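Local coordinates for nitrogen regulatory protein P-II (Thiomonas intermedia, PDB 5D4N) that binds adenine nucleotides such as ADP and AMP and probably acts as a bicarbonate-responsive, PII-like regulator associated with the carboxysome, at residues E73-G76 with P77-G81. Numbering follows the deposited sequence.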
ATOM      1  N   GLU A  73      19.244  -1.304   6.297  1.00 31.63           N
ATOM      2  CA  GLU A  73      20.037  -2.314   7.010  1.00 32.84           C
ATOM      3  C   GLU A  73      19.209  -3.420   7.690  1.00 34.93           C
ATOM      4  O   GLU A  73      19.749  -4.488   7.995  1.00 36.80           O
ATOM      5  CB  GLU A  73      21.050  -1.675   7.975  1.00 34.66           C
ATOM      6  CG  GLU A  73      20.457  -0.738   9.018  1.00 41.03           C
ATOM      7  CD  GLU A  73      20.352   0.733   8.654  1.00 63.68           C
ATOM      8  OE1 GLU A  73      20.113   1.052   7.463  1.00 39.72           O
ATOM      9  OE2 GLU A  73      20.380   1.558   9.598  1.00 63.21           O
ATOM     10  N   LEU A  74      17.908  -3.173   7.927  1.00 31.38           N
ATOM     11  CA  LEU A  74      17.064  -4.190   8.557  1.00 31.86           C
ATOM     12  C   LEU A  74      16.409  -5.121   7.548  1.00 33.70           C
ATOM     13  O   LEU A  74      15.904  -6.175   7.944  1.00 34.24           O
ATOM     14  CB  LEU A  74      15.995  -3.546   9.456  1.00 32.43           C
ATOM     15  CG  LEU A  74      16.425  -2.761  10.699  1.00 38.54           C
ATOM     16  CD1 LEU A  74      15.214  -2.486  11.584  1.00 38.95           C
ATOM     17  CD2 LEU A  74      17.574  -3.447  11.484  1.00 42.73           C
ATOM     18  N   VAL A  75      16.428  -4.760   6.247  1.00 29.62           N
ATOM     19  CA  VAL A  75      15.776  -5.550   5.206  1.00 28.86           C
ATOM     20  C   VAL A  75      16.302  -6.999   5.128  1.00 33.42           C
ATOM     21  O   VAL A  75      15.502  -7.925   5.253  1.00 33.29           O
ATOM     22  CB  VAL A  75      15.657  -4.829   3.838  1.00 31.59           C
ATOM     23  CG1 VAL A  75      15.051  -5.727   2.788  1.00 30.89           C
ATOM     24  CG2 VAL A  75      14.846  -3.548   3.966  1.00 28.88           C
ATOM     25  N   GLY A  76      17.624  -7.164   4.956  1.00 34.48           N
ATOM     26  CA  GLY A  76      18.277  -8.471   4.879  1.00 35.14           C
ATOM     27  C   GLY A  76      17.952  -9.365   6.062  1.00 38.65           C
ATOM     28  O   GLY A  76      17.381 -10.443   5.867  1.00 39.31           O
ATOM     29  N   PRO A  77      18.203  -8.897   7.315  1.00 38.26           N
ATOM     30  CA  PRO A  77      17.878  -9.730   8.495  1.00 38.42           C
ATOM     31  C   PRO A  77      16.398 -10.109   8.601  1.00 37.18           C
ATOM     32  O   PRO A  77      16.071 -11.256   8.956  1.00 37.39           O
ATOM     33  CB  PRO A  77      18.338  -8.864   9.670  1.00 41.13           C
ATOM     34  CG  PRO A  77      19.433  -7.987   9.090  1.00 46.90           C
ATOM     35  CD  PRO A  77      18.908  -7.657   7.718  1.00 41.56           C
ATOM     36  N   LEU A  78      15.500  -9.175   8.211  1.00 31.85           N
ATOM     37  CA  LEU A  78      14.069  -9.425   8.229  1.00 29.72           C
ATOM     38  C   LEU A  78      13.683 -10.481   7.223  1.00 32.80           C
ATOM     39  O   LEU A  78      12.965 -11.414   7.581  1.00 33.09           O
ATOM     40  CB  LEU A  78      13.249  -8.138   7.988  1.00 28.69           C
ATOM     41  CG  LEU A  78      13.100  -7.261   9.235  1.00 33.24           C
ATOM     42  CD1 LEU A  78      12.479  -5.935   8.895  1.00 32.23           C
ATOM     43  CD2 LEU A  78      12.347  -7.978  10.341  1.00 34.73           C
ATOM     44  N   LEU A  79      14.171 -10.356   5.981  1.00 31.92           N
ATOM     45  CA  LEU A  79      13.853 -11.317   4.922  1.00 33.09           C
ATOM     46  C   LEU A  79      14.394 -12.701   5.254  1.00 37.04           C
ATOM     47  O   LEU A  79      13.716 -13.683   4.975  1.00 37.52           O
ATOM     48  CB  LEU A  79      14.342 -10.854   3.558  1.00 35.28           C
ATOM     49  CG  LEU A  79      13.635  -9.618   3.003  1.00 39.90           C
ATOM     50  CD1 LEU A  79      14.190  -9.270   1.658  1.00 41.29           C
ATOM     51  CD2 LEU A  79      12.123  -9.812   2.913  1.00 43.79           C
ATOM     52  N   GLU A  80      15.561 -12.761   5.905  1.00 34.46           N
ATOM     53  CA  GLU A  80      16.179 -14.010   6.372  1.00 36.36           C
ATOM     54  C   GLU A  80      15.258 -14.686   7.380  1.00 39.53           C
ATOM     55  O   GLU A  80      15.094 -15.912   7.323  1.00 39.89           O
ATOM     56  CB  GLU A  80      17.554 -13.724   6.975  1.00 39.83           C
ATOM     57  CG  GLU A  80      18.644 -13.550   5.929  1.00 59.82           C
ATOM     58  CD  GLU A  80      19.942 -12.940   6.430  1.00 90.29           C
ATOM     59  OE1 GLU A  80      20.374 -13.283   7.555  1.00 76.54           O
ATOM     60  OE2 GLU A  80      20.530 -12.121   5.689  1.00 93.73           O
ATOM     61  N   GLY A  81      14.606 -13.873   8.224  1.00 35.81           N
ATOM     62  CA  GLY A  81      13.661 -14.346   9.226  1.00 35.60           C
ATOM     63  C   GLY A  81      12.369 -14.830   8.614  1.00 41.72           C
ATOM     64  O   GLY A  81      11.792 -15.808   9.077  1.00 43.72           O
TER
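Val75 places CG1 trans to its backbone N (chi1 177°) and Leu79 sets CG beside its own N (chi1 -67°), which brings Val75 CG1 to 3.8 Å from Leu79 CD1, the two side chains running alongside each other in the same direction. This i to i+4 pair lies on helix 72-88 of the ferredoxin-like PII fold, and Leu6 of a second subunit packs on both residues, so the pair forms part of the interface between chains. Leu78, by contrast, is buried within its own subunit: it touches Leu28 and Ala31 of helix 21-31 as well as Leu12 and Val70 of the sheet, joining helix to helix and helix to strand. Its CD1 meets Leu74 CB, one turn earlier, more loosely, at 4.3 Å.

The helix is kinked at Pro77, whose ring nitrogen carries no hydrogen. In place of a bond to the previous turn, Pro77 CD sits 3.3 Å from Glu73 O. Regular i to i+4 bonding follows at once. Leu78 N reaches Leu74 O at 3.0 Å, the donor tilted 20° from the carbonyl plane, whereas Leu79 N meets Val75 O at 2.9 Å, almost in line with the carbonyl. The Glu80 side chain, extended beyond CG, runs back along the helix past Gly76, whose carbonyl O accepts Glu80 N at 2.9 Å and lies 3.4 Å from Glu80 CG.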